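Local coordinates for protein botulinum neurotoxin type G (PDB 3MPP) that attaches to the host cell surface through its receptor-binding domain and delivers its protease light chain into the cytosol, at residues 125-139 / 156-168. The protein carries 4 engineered substitutions. Sequence-based numbering, arbitrary orientation.
Sequences SIFFEYSIKDNISDY and ANIYINGSLKKSE
Two sheets of the jelly-roll-like N-terminal receptor-binding subdomain meet at their margins here: edge strand 123-129 of the seven-stranded sheet packs against the hairpin 156-168 of the other, the axes of 125-129 and 156-160 approaching to 7.6 Å. Ile126, Ile158 and Ile160 fill the gap. With CG1 anti to the backbone N (chi1 -179°), Ile126 sets CD1 on the face of the hairpin, 3.5 Å from Ala156 O and close to Lys166 CB, while its CG2 lies beside Ile158 CD1. Further along, Ile160 lays CG1 over the centre of the Phe128 ring, a CH-pi contact 3.6 Å from the centroid, and its CG2 touches Tyr139 CE1 at 3.7 Å. The hairpin turns through a type I' turn, Ile160 to Ser163, and carries a classic bulge where Lys165 and Lys166 both face Ile158, whose O accepts from both their backbone nitrogens. From the bulge the extended Lys166 chain runs across Phe127, placing NZ over one ring face in a cation-pi contact 3.4 Å from the centroid, with a weak hydrogen bond to Phe127 O of 3.2 Å. One water accepts from Phe127 N and, weakly, Lys166 NZ, and donates to poorly ordered Glu168 OE1; another joins Tyr139 OH to Asn161 ND2, while Asn161 OD1 takes Ser145 N. Side-chain packing closes this margin without backbone-to-backbone hydrogen bonds between the segments: a greasy isoleucine–aromatic seam, with lysine and water bridging its polar side.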
ATOM      1  N   SER A 125       0.624  18.825  19.791  1.00 62.27           N
ATOM      2  CA  SER A 125       0.533  17.855  18.720  1.00 54.57           C
ATOM      3  C   SER A 125       1.717  16.911  18.679  1.00 55.71           C
ATOM      4  O   SER A 125       2.809  17.238  19.131  1.00 59.38           O
ATOM      5  CB  SER A 125       0.422  18.574  17.381  1.00 53.93           C
ATOM      6  OG  SER A 125      -0.757  19.351  17.327  1.00 56.02           O
ATOM      7  N   ILE A 126       1.476  15.733  18.116  1.00 48.43           N
ATOM      8  CA  ILE A 126       2.519  14.782  17.804  1.00 55.34           C
ATOM      9  C   ILE A 126       2.254  14.373  16.358  1.00 49.32           C
ATOM     10  O   ILE A 126       1.109  14.403  15.919  1.00 41.43           O
ATOM     11  CB  ILE A 126       2.451  13.570  18.748  1.00 60.16           C
ATOM     12  CG1 ILE A 126       3.558  12.568  18.430  1.00 66.96           C
ATOM     13  CG2 ILE A 126       1.086  12.909  18.674  1.00 55.70           C
ATOM     14  CD1 ILE A 126       3.650  11.441  19.437  1.00 74.97           C
ATOM     15  N   PHE A 127       3.296  14.009  15.615  1.00 38.25           N
ATOM     16  CA  PHE A 127       3.131  13.731  14.197  1.00 44.52           C
ATOM     17  C   PHE A 127       4.093  12.662  13.685  1.00 42.86           C
ATOM     18  O   PHE A 127       5.106  12.354  14.325  1.00 43.63           O
ATOM     19  CB  PHE A 127       3.312  15.022  13.387  1.00 44.28           C
ATOM     20  CG  PHE A 127       4.705  15.576  13.436  1.00 49.66           C
ATOM     21  CD1 PHE A 127       5.680  15.103  12.566  1.00 49.67           C
ATOM     22  CD2 PHE A 127       5.049  16.556  14.358  1.00 50.23           C
ATOM     23  CE1 PHE A 127       6.963  15.599  12.600  1.00 44.37           C
ATOM     24  CE2 PHE A 127       6.334  17.062  14.398  1.00 48.55           C
ATOM     25  CZ  PHE A 127       7.297  16.580  13.519  1.00 47.23           C
ATOM     26  N   PHE A 128       3.751  12.094  12.533  1.00 37.97           N
ATOM     27  CA  PHE A 128       4.650  11.231  11.784  1.00 37.13           C
ATOM     28  C   PHE A 128       4.916  11.885  10.431  1.00 40.02           C
ATOM     29  O   PHE A 128       3.975  12.289   9.748  1.00 35.70           O
ATOM     30  CB  PHE A 128       4.034   9.837  11.590  1.00 33.20           C
ATOM     31  CG  PHE A 128       4.793   8.958  10.629  1.00 36.56           C
ATOM     32  CD1 PHE A 128       6.057   8.476  10.952  1.00 42.21           C
ATOM     33  CD2 PHE A 128       4.232   8.585   9.409  1.00 34.18           C
ATOM     34  CE1 PHE A 128       6.754   7.651  10.069  1.00 35.73           C
ATOM     35  CE2 PHE A 128       4.926   7.772   8.530  1.00 35.79           C
ATOM     36  CZ  PHE A 128       6.194   7.302   8.862  1.00 34.25           C
ATOM     37  N   GLU A 129       6.187  12.008  10.056  1.00 36.71           N
ATOM     38  CA  GLU A 129       6.541  12.568   8.751  1.00 38.61           C
ATOM     39  C   GLU A 129       7.309  11.547   7.924  1.00 43.21           C
ATOM     40  O   GLU A 129       8.279  10.978   8.419  1.00 33.70           O
ATOM     41  CB  GLU A 129       7.404  13.822   8.913  1.00 36.72           C
ATOM     42  CG  GLU A 129       7.896  14.410   7.575  1.00 43.01           C
ATOM     43  CD  GLU A 129       8.600  15.762   7.736  1.00 54.97           C
ATOM     44  OE1 GLU A 129       8.138  16.584   8.547  1.00 61.65           O
ATOM     45  OE2 GLU A 129       9.610  16.006   7.043  1.00 57.30           O
ATOM     46  N   TYR A 130       6.877  11.311   6.680  1.00 32.95           N
ATOM     47  CA  TYR A 130       7.645  10.478   5.754  1.00 31.83           C
ATOM     48  C   TYR A 130       8.303  11.357   4.692  1.00 32.81           C
ATOM     49  O   TYR A 130       7.822  12.447   4.385  1.00 32.84           O
ATOM     50  CB  TYR A 130       6.775   9.382   5.106  1.00 29.65           C
ATOM     51  CG  TYR A 130       5.488   9.893   4.501  1.00 30.45           C
ATOM     52  CD1 TYR A 130       5.471  10.453   3.229  1.00 23.26           C
ATOM     53  CD2 TYR A 130       4.296   9.827   5.208  1.00 26.57           C
ATOM     54  CE1 TYR A 130       4.296  10.934   2.669  1.00 23.95           C
ATOM     55  CE2 TYR A 130       3.124  10.303   4.664  1.00 31.65           C
ATOM     56  CZ  TYR A 130       3.130  10.857   3.390  1.00 32.37           C
ATOM     57  OH  TYR A 130       1.958  11.328   2.845  1.00 32.49           O
ATOM     58  N   SER A 131       9.415  10.881   4.145  1.00 33.56           N
ATOM     59  CA  SER A 131      10.179  11.650   3.164  1.00 32.21           C
ATOM     60  C   SER A 131       9.415  11.873   1.862  1.00 30.55           C
ATOM     61  O   SER A 131       8.616  11.037   1.447  1.00 26.70           O
ATOM     62  CB  SER A 131      11.504  10.940   2.853  1.00 36.75           C
ATOM     63  OG  SER A 131      12.241  11.641   1.867  1.00 35.23           O
ATOM     64  N   ILE A 132       9.667  13.006   1.220  1.00 26.22           N
ATOM     65  CA  ILE A 132       9.197  13.219  -0.138  1.00 25.87           C
ATOM     66  C   ILE A 132      10.398  13.421  -1.053  1.00 29.43           C
ATOM     67  O   ILE A 132      10.297  14.048  -2.107  1.00 28.62           O
ATOM     68  CB  ILE A 132       8.230  14.423  -0.223  1.00 27.72           C
ATOM     69  CG1 ILE A 132       8.863  15.674   0.391  1.00 36.59           C
ATOM     70  CG2 ILE A 132       6.935  14.105   0.503  1.00 26.31           C
ATOM     71  CD1 ILE A 132       7.943  16.880   0.333  1.00 40.84           C
ATOM     72  N   LYS A 133      11.541  12.877  -0.647  1.00 25.13           N
ATOM     73  CA  LYS A 133      12.745  12.990  -1.466  1.00 32.75           C
ATOM     74  C   LYS A 133      13.351  11.635  -1.822  1.00 31.74           C
ATOM     75  O   LYS A 133      14.361  11.572  -2.519  1.00 33.97           O
ATOM     76  CB  LYS A 133      13.789  13.877  -0.778  1.00 39.47           C
ATOM     77  CG  LYS A 133      13.305  15.305  -0.554  1.00 47.84           C
ATOM     78  CD  LYS A 133      14.259  16.073   0.356  1.00 56.22           C
ATOM     79  CE  LYS A 133      13.761  17.491   0.612  1.00 59.14           C
ATOM     80  NZ  LYS A 133      14.603  18.185   1.637  1.00 66.50           N
ATOM     81  N   ASP A 134      12.742  10.554  -1.352  1.00 30.09           N
ATOM     82  CA  ASP A 134      13.287   9.223  -1.621  1.00 30.85           C
ATOM     83  C   ASP A 134      12.899   8.762  -3.019  1.00 27.27           C
ATOM     84  O   ASP A 134      11.801   9.046  -3.490  1.00 26.91           O
ATOM     85  CB  ASP A 134      12.811   8.213  -0.575  1.00 38.24           C
ATOM     86  CG  ASP A 134      13.477   8.417   0.786  1.00 46.30           C
ATOM     87  OD1 ASP A 134      14.449   9.199   0.880  1.00 49.61           O
ATOM     88  OD2 ASP A 134      13.020   7.797   1.762  1.00 38.87           O
ATOM     89  N   ASN A 135      13.802   8.043  -3.675  1.00 26.17           N
ATOM     90  CA  ASN A 135      13.490   7.478  -4.978  1.00 30.39           C
ATOM     91  C   ASN A 135      12.222   6.639  -4.939  1.00 26.33           C
ATOM     92  O   ASN A 135      11.413   6.704  -5.860  1.00 25.75           O
ATOM     93  CB  ASN A 135      14.659   6.646  -5.498  1.00 27.61           C
ATOM     94  CG  ASN A 135      15.843   7.504  -5.890  1.00 39.06           C
ATOM     95  OD1 ASN A 135      15.677   8.602  -6.425  1.00 35.37           O
ATOM     96  ND2 ASN A 135      17.041   7.011  -5.629  1.00 35.08           N
ATOM     97  N   ILE A 136      12.074   5.837  -3.882  1.00 26.40           N
ATOM     98  CA  ILE A 136      10.908   4.978  -3.716  1.00 22.64           C
ATOM     99  C   ILE A 136      10.370   5.122  -2.294  1.00 25.95           C
ATOM    100  O   ILE A 136      11.114   5.022  -1.327  1.00 27.16           O
ATOM    101  CB  ILE A 136      11.253   3.472  -3.994  1.00 26.48           C
ATOM    102  CG1 ILE A 136      11.893   3.289  -5.374  1.00 24.12           C
ATOM    103  CG2 ILE A 136      10.017   2.580  -3.860  1.00 22.54           C
ATOM    104  CD1 ILE A 136      10.919   3.401  -6.545  1.00 26.60           C
ATOM    105  N   SER A 137       9.071   5.352  -2.173  1.00 24.69           N
ATOM    106  CA  SER A 137       8.460   5.595  -0.876  1.00 26.89           C
ATOM    107  C   SER A 137       7.552   4.443  -0.444  1.00 30.74           C
ATOM    108  O   SER A 137       6.753   3.964  -1.236  1.00 27.46           O
ATOM    109  CB  SER A 137       7.618   6.869  -0.953  1.00 26.19           C
ATOM    110  OG  SER A 137       6.837   7.013   0.217  1.00 27.25           O
ATOM    111  N   ASP A 138       7.657   4.026   0.817  1.00 27.00           N
ATOM    112  CA  ASP A 138       6.745   3.040   1.389  1.00 23.38           C
ATOM    113  C   ASP A 138       5.414   3.685   1.798  1.00 26.69           C
ATOM    114  O   ASP A 138       4.517   2.998   2.292  1.00 26.16           O
ATOM    115  CB  ASP A 138       7.360   2.411   2.646  1.00 35.73           C
ATOM    116  CG  ASP A 138       8.659   1.649   2.365  1.00 42.37           C
ATOM    117  OD1 ASP A 138       9.068   1.541   1.196  1.00 43.04           O
ATOM    118  OD2 ASP A 138       9.271   1.162   3.332  1.00 49.15           O
ATOM    119  N   TYR A 139       5.278   4.994   1.597  1.00 21.64           N
ATOM    120  CA  TYR A 139       4.118   5.718   2.144  1.00 26.15           C
ATOM    121  C   TYR A 139       3.294   6.517   1.125  1.00 27.07           C
ATOM    122  O   TYR A 139       2.060   6.525   1.178  1.00 29.39           O
ATOM    123  CB  TYR A 139       4.567   6.640   3.282  1.00 29.59           C
ATOM    124  CG  TYR A 139       5.292   5.893   4.376  1.00 32.97           C
ATOM    125  CD1 TYR A 139       4.581   5.160   5.314  1.00 37.13           C
ATOM    126  CD2 TYR A 139       6.686   5.904   4.463  1.00 28.41           C
ATOM    127  CE1 TYR A 139       5.231   4.442   6.325  1.00 36.51           C
ATOM    128  CE2 TYR A 139       7.352   5.195   5.485  1.00 33.04           C
ATOM    129  CZ  TYR A 139       6.606   4.462   6.398  1.00 37.92           C
ATOM    130  OH  TYR A 139       7.215   3.759   7.406  1.00 40.75           O
ATOM    131  N   ALA A 156       1.487  10.315  24.671  1.00 74.58           N
ATOM    132  CA  ALA A 156       0.824  10.058  23.407  1.00 66.22           C
ATOM    133  C   ALA A 156       1.815   9.330  22.517  1.00 66.67           C
ATOM    134  O   ALA A 156       2.978   9.720  22.443  1.00 72.73           O
ATOM    135  CB  ALA A 156       0.381  11.362  22.763  1.00 67.39           C
ATOM    136  N   ASN A 157       1.358   8.267  21.858  1.00 64.16           N
ATOM    137  CA  ASN A 157       2.214   7.476  20.975  1.00 56.69           C
ATOM    138  C   ASN A 157       1.615   7.339  19.585  1.00 54.25           C
ATOM    139  O   ASN A 157       0.405   7.162  19.441  1.00 53.97           O
ATOM    140  CB  ASN A 157       2.429   6.073  21.546  1.00 62.29           C
ATOM    141  CG  ASN A 157       2.896   6.088  22.993  1.00 62.55           C
ATOM    142  OD1 ASN A 157       2.211   6.601  23.876  1.00 74.76           O
ATOM    143  ND2 ASN A 157       4.059   5.507  23.240  1.00 70.88           N
ATOM    144  N   ILE A 158       2.466   7.410  18.565  1.00 49.11           N
ATOM    145  CA  ILE A 158       2.044   7.127  17.202  1.00 48.64           C
ATOM    146  C   ILE A 158       2.769   5.896  16.701  1.00 49.73           C
ATOM    147  O   ILE A 158       4.000   5.845  16.685  1.00 49.98           O
ATOM    148  CB  ILE A 158       2.343   8.285  16.235  1.00 53.08           C
ATOM    149  CG1 ILE A 158       1.542   9.527  16.603  1.00 59.01           C
ATOM    150  CG2 ILE A 158       2.016   7.875  14.799  1.00 55.56           C
ATOM    151  CD1 ILE A 158       1.599  10.595  15.543  1.00 58.89           C
ATOM    152  N   TYR A 159       1.990   4.900  16.303  1.00 44.94           N
ATOM    153  CA  TYR A 159       2.527   3.709  15.680  1.00 39.58           C
ATOM    154  C   TYR A 159       2.222   3.771  14.194  1.00 46.68           C
ATOM    155  O   TYR A 159       1.127   4.147  13.811  1.00 39.81           O
ATOM    156  CB  TYR A 159       1.853   2.477  16.265  1.00 37.65           C
ATOM    157  CG  TYR A 159       2.132   2.267  17.727  1.00 45.64           C
ATOM    158  CD1 TYR A 159       3.075   1.338  18.142  1.00 53.52           C
ATOM    159  CD2 TYR A 159       1.452   2.993  18.694  1.00 47.59           C
ATOM    160  CE1 TYR A 159       3.334   1.135  19.487  1.00 57.44           C
ATOM    161  CE2 TYR A 159       1.701   2.800  20.041  1.00 52.48           C
ATOM    162  CZ  TYR A 159       2.643   1.874  20.431  1.00 58.07           C
ATOM    163  OH  TYR A 159       2.897   1.676  21.766  1.00 63.54           O
ATOM    164  N   ILE A 160       3.183   3.381  13.364  1.00 44.41           N
ATOM    165  CA  ILE A 160       2.958   3.303  11.929  1.00 37.31           C
ATOM    166  C   ILE A 160       3.263   1.894  11.447  1.00 38.02           C
ATOM    167  O   ILE A 160       4.365   1.370  11.678  1.00 38.90           O
ATOM    168  CB  ILE A 160       3.834   4.307  11.163  1.00 36.98           C
ATOM    169  CG1 ILE A 160       3.472   5.742  11.565  1.00 39.47           C
ATOM    170  CG2 ILE A 160       3.686   4.099   9.646  1.00 31.03           C
ATOM    171  CD1 ILE A 160       2.121   6.210  11.037  1.00 36.38           C
ATOM    172  N   ASN A 161       2.289   1.281  10.781  1.00 35.61           N
ATOM    173  CA  ASN A 161       2.439  -0.098  10.326  1.00 29.52           C
ATOM    174  C   ASN A 161       2.911  -1.001  11.467  1.00 40.77           C
ATOM    175  O   ASN A 161       3.840  -1.805  11.318  1.00 42.15           O
ATOM    176  CB  ASN A 161       3.367  -0.174   9.113  1.00 31.61           C
ATOM    177  CG  ASN A 161       2.668   0.253   7.813  1.00 33.26           C
ATOM    178  OD1 ASN A 161       1.437   0.302   7.736  1.00 33.82           O
ATOM    179  ND2 ASN A 161       3.456   0.566   6.795  1.00 30.01           N
ATOM    180  N   GLY A 162       2.260  -0.849  12.613  1.00 41.33           N
ATOM    181  CA  GLY A 162       2.507  -1.713  13.756  1.00 41.16           C
ATOM    182  C   GLY A 162       3.719  -1.368  14.604  1.00 47.04           C
ATOM    183  O   GLY A 162       3.940  -1.986  15.644  1.00 46.79           O
ATOM    184  N   SER A 163       4.504  -0.385  14.179  1.00 45.91           N
ATOM    185  CA  SER A 163       5.751  -0.065  14.869  1.00 54.13           C
ATOM    186  C   SER A 163       5.728   1.336  15.490  1.00 53.06           C
ATOM    187  O   SER A 163       5.279   2.291  14.867  1.00 42.28           O
ATOM    188  CB  SER A 163       6.934  -0.221  13.907  1.00 57.43           C
ATOM    189  OG  SER A 163       8.106   0.381  14.422  1.00 62.88           O
ATOM    190  N   LEU A 164       6.201   1.448  16.730  1.00 50.50           N
ATOM    191  CA  LEU A 164       6.240   2.736  17.424  1.00 50.63           C
ATOM    192  C   LEU A 164       7.130   3.713  16.650  1.00 53.22           C
ATOM    193  O   LEU A 164       8.270   3.387  16.324  1.00 51.21           O
ATOM    194  CB  LEU A 164       6.778   2.551  18.852  1.00 49.25           C
ATOM    195  CG  LEU A 164       6.264   3.433  19.996  1.00 60.08           C
ATOM    196  CD1 LEU A 164       7.121   3.231  21.256  1.00 63.37           C
ATOM    197  CD2 LEU A 164       6.212   4.902  19.617  1.00 56.22           C
ATOM    198  N   LYS A 165       6.613   4.905  16.351  1.00 52.54           N
ATOM    199  CA  LYS A 165       7.399   5.917  15.641  1.00 53.97           C
ATOM    200  C   LYS A 165       7.638   7.167  16.496  1.00 60.00           C
ATOM    201  O   LYS A 165       8.664   7.837  16.368  1.00 61.58           O
ATOM    202  CB  LYS A 165       6.723   6.319  14.329  1.00 48.64           C
ATOM    203  CG  LYS A 165       6.495   5.171  13.333  1.00 43.18           C
ATOM    204  CD  LYS A 165       7.796   4.587  12.847  1.00 50.37           C
ATOM    205  CE  LYS A 165       7.540   3.512  11.794  1.00 55.26           C
ATOM    206  NZ  LYS A 165       8.795   2.803  11.417  1.00 58.35           N
ATOM    207  N   LYS A 166       6.676   7.495  17.346  1.00 57.16           N
ATOM    208  CA  LYS A 166       6.830   8.629  18.250  1.00 63.27           C
ATOM    209  C   LYS A 166       6.038   8.448  19.532  1.00 62.64           C
ATOM    210  O   LYS A 166       5.053   7.715  19.571  1.00 62.86           O
ATOM    211  CB  LYS A 166       6.461   9.943  17.559  1.00 65.34           C
ATOM    212  CG  LYS A 166       7.622  10.544  16.805  1.00 66.47           C
ATOM    213  CD  LYS A 166       7.342  11.937  16.328  1.00 64.35           C
ATOM    214  CE  LYS A 166       8.421  12.382  15.366  1.00 60.37           C
ATOM    215  NZ  LYS A 166       8.025  13.629  14.669  1.00 52.42           N
ATOM    216  N   SER A 167       6.481   9.119  20.586  1.00 70.64           N
ATOM    217  CA  SER A 167       5.845   8.993  21.884  1.00 73.90           C
ATOM    218  C   SER A 167       6.273  10.157  22.766  1.00 82.16           C
ATOM    219  O   SER A 167       7.439  10.253  23.146  1.00 91.50           O
ATOM    220  CB  SER A 167       6.228   7.659  22.522  1.00 75.23           C
ATOM    221  OG  SER A 167       5.729   7.560  23.843  1.00 84.99           O
ATOM    222  N   GLU A 168       5.332  11.044  23.083  1.00 76.09           N
ATOM    223  CA  GLU A 168       5.648  12.248  23.851  1.00 84.02           C
ATOM    224  C   GLU A 168       4.608  12.589  24.917  1.00 82.97           C
ATOM    225  O   GLU A 168       3.465  12.131  24.859  1.00 69.74           O
ATOM    226  CB  GLU A 168       5.797  13.448  22.913  1.00 81.15           C
ATOM    227  CG  GLU A 168       6.646  13.191  21.681  1.00 85.27           C
ATOM    228  CD  GLU A 168       6.468  14.270  20.625  1.00 86.67           C
ATOM    229  OE1 GLU A 168       6.824  14.019  19.456  1.00 74.21           O
ATOM    230  OE2 GLU A 168       5.967  15.365  20.967  1.00 91.47           O
TER
HETATM  231  O   HOH W   1       6.004  14.892  17.091  1.00 42.57           O
HETATM  232  O   HOH W   2       6.502   1.288   7.569  1.00 53.16           O